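Local coordinates for N2152 (Neocallimastix frontalis, PDB 5U22), which is a family 39 glycoside hydrolase of a rumen anaerobic fungus that probably cleaves rare arabinose-containing glycosides, at residues R263-G266 / R267-Y271. Residues are numbered along the deposited sequence; the frame is centred on the assembly and turned at random.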
loop_
_atom_site.group_PDB
_atom_site.type_symbol
_atom_site.label_atom_id
_atom_site.label_comp_id
_atom_site.label_asym_id
_atom_site.label_seq_id
_atom_site.Cartn_x
_atom_site.Cartn_y
_atom_site.Cartn_z
ATOM N N ARG A 263 7.238 0.337 -8.307
ATOM C CA ARG A 263 6.215 0.615 -9.310
ATOM C C ARG A 263 4.846 0.794 -8.673
ATOM O O ARG A 263 4.072 1.661 -9.091
ATOM C CB ARG A 263 6.176 -0.510 -10.340
ATOM C CG ARG A 263 7.521 -0.830 -10.966
ATOM C CD ARG A 263 7.466 -2.198 -11.688
ATOM N NE ARG A 263 7.079 -3.302 -10.803
ATOM C CZ ARG A 263 6.856 -4.539 -11.225
ATOM N NH1 ARG A 263 6.989 -4.823 -12.520
ATOM N NH2 ARG A 263 6.502 -5.492 -10.357
ATOM N N PHE A 264 4.520 -0.026 -7.673
ATOM C CA PHE A 264 3.256 0.151 -6.959
ATOM C C PHE A 264 3.239 1.483 -6.226
ATOM O O PHE A 264 2.248 2.225 -6.257
ATOM C CB PHE A 264 3.048 -0.990 -5.963
ATOM C CG PHE A 264 2.735 -2.326 -6.604
ATOM C CD1 PHE A 264 1.439 -2.641 -6.981
ATOM C CD2 PHE A 264 3.734 -3.264 -6.814
ATOM C CE1 PHE A 264 1.137 -3.859 -7.558
ATOM C CE2 PHE A 264 3.443 -4.500 -7.398
ATOM C CZ PHE A 264 2.143 -4.798 -7.772
ATOM N N ILE A 265 4.340 1.796 -5.551
ATOM C CA ILE A 265 4.445 3.071 -4.856
ATOM C C ILE A 265 4.253 4.224 -5.834
ATOM O O ILE A 265 3.439 5.126 -5.606
ATOM C CB ILE A 265 5.796 3.162 -4.125
ATOM C CG1 ILE A 265 5.819 2.208 -2.926
ATOM C CG2 ILE A 265 6.084 4.597 -3.709
ATOM C CD1 ILE A 265 7.211 1.959 -2.355
ATOM N N GLY A 266 4.993 4.209 -6.943
ATOM C CA GLY A 266 4.866 5.291 -7.906
ATOM C C GLY A 266 3.450 5.455 -8.426
ATOM O O GLY A 266 2.926 6.572 -8.492
ATOM N N ARG A 267 2.795 4.340 -8.765
ATOM C CA ARG A 267 1.477 4.435 -9.386
ATOM C C ARG A 267 0.396 4.754 -8.362
ATOM O O ARG A 267 -0.491 5.567 -8.639
ATOM C CB ARG A 267 1.177 3.145 -10.162
ATOM C CG ARG A 267 2.094 2.992 -11.374
ATOM C CD ARG A 267 2.166 1.576 -11.932
ATOM N NE ARG A 267 3.381 1.405 -12.730
ATOM C CZ ARG A 267 3.658 0.336 -13.471
ATOM N NH1 ARG A 267 2.793 -0.674 -13.535
ATOM N NH2 ARG A 267 4.804 0.278 -14.147
ATOM N N PHE A 268 0.469 4.164 -7.163
ATOM C CA PHE A 268 -0.451 4.557 -6.093
ATOM C C PHE A 268 -0.356 6.049 -5.809
ATOM O O PHE A 268 -1.379 6.725 -5.633
ATOM C CB PHE A 268 -0.163 3.772 -4.807
ATOM C CG PHE A 268 -0.525 2.308 -4.872
ATOM C CD1 PHE A 268 -0.959 1.725 -6.052
ATOM C CD2 PHE A 268 -0.424 1.518 -3.736
ATOM C CE1 PHE A 268 -1.274 0.371 -6.108
ATOM C CE2 PHE A 268 -0.756 0.171 -3.777
ATOM C CZ PHE A 268 -1.177 -0.408 -4.976
ATOM N N GLU A 269 0.867 6.582 -5.735
ATOM C CA GLU A 269 1.011 8.012 -5.493
ATOM C C GLU A 269 0.484 8.819 -6.672
ATOM O O GLU A 269 -0.162 9.855 -6.483
ATOM C CB GLU A 269 2.471 8.362 -5.218
ATOM C CG GLU A 269 3.026 7.786 -3.907
ATOM C CD GLU A 269 2.542 8.527 -2.660
ATOM O OE1 GLU A 269 1.879 9.593 -2.792
ATOM O OE2 GLU A 269 2.831 8.030 -1.551
ATOM N N ARG A 270 0.726 8.348 -7.895
ATOM C CA ARG A 270 0.275 9.079 -9.078
ATOM C C ARG A 270 -1.240 9.243 -9.090
ATOM O O ARG A 270 -1.759 10.282 -9.514
ATOM C CB ARG A 270 0.749 8.357 -10.338
ATOM C CG ARG A 270 0.319 8.991 -11.651
ATOM C CD ARG A 270 1.112 8.383 -12.828
ATOM N NE ARG A 270 2.563 8.455 -12.607
ATOM C CZ ARG A 270 3.367 7.391 -12.550
ATOM N NH1 ARG A 270 2.887 6.159 -12.724
ATOM N NH2 ARG A 270 4.659 7.555 -12.323
ATOM N N TYR A 271 -1.967 8.236 -8.618
ATOM C CA TYR A 271 -3.423 8.258 -8.646
ATOM C C TYR A 271 -4.028 8.590 -7.288
ATOM O O TYR A 271 -5.244 8.454 -7.106
ATOM C CB TYR A 271 -3.952 6.927 -9.190
ATOM C CG TYR A 271 -3.708 6.824 -10.682
ATOM C CD1 TYR A 271 -4.611 7.372 -11.581
ATOM C CD2 TYR A 271 -2.549 6.238 -11.185
ATOM C CE1 TYR A 271 -4.388 7.304 -12.953
ATOM C CE2 TYR A 271 -2.315 6.176 -12.548
ATOM C CZ TYR A 271 -3.238 6.707 -13.423
ATOM O OH TYR A 271 -3.005 6.648 -14.774
#
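Phe264 and Phe268, one helical turn apart, lie side by side and point the same way, flat apolar rings suited to a buried flank: CZ of Phe268 comes to the edge of the Phe264 ring, 4.0 Å from its CD1. One turn also separates Arg263 from Arg267, whose guanidinium has CB of Arg263 over one face, 3.9 Å above the plane. With CG beside the backbone N (chi1 -68°) and the chain extended from CG to NE, Arg267 runs back past the carbonyl of Arg263. The carbonyl oxygen of Gly266 lies over the centre of the guanidinium of Arg270, whose chain bends at chi3. Four backbone i-to-i+4 hydrogen bonds fix this spacing, among them Phe268 N to Phe264 O at 2.8 Å. Arg267 and Arg270 are long enough to reach Asp330 of the beta-sandwich; both form salt bridges with it, and Ser326 O accepts from Arg267 NH1. A leucine in place of Arg267 would probably leave Asp330 with one cationic partner fewer and Ser326 O without this donor. Ile265, branched and aliphatic, packs on the aromatic Phe305 and Tyr306 of helix 301-310. Helix 258-270 is a beta-alpha-beta crossover helix of the TIM barrel, linking strands 242-247 and 275-278 and bordering the beta-sandwich.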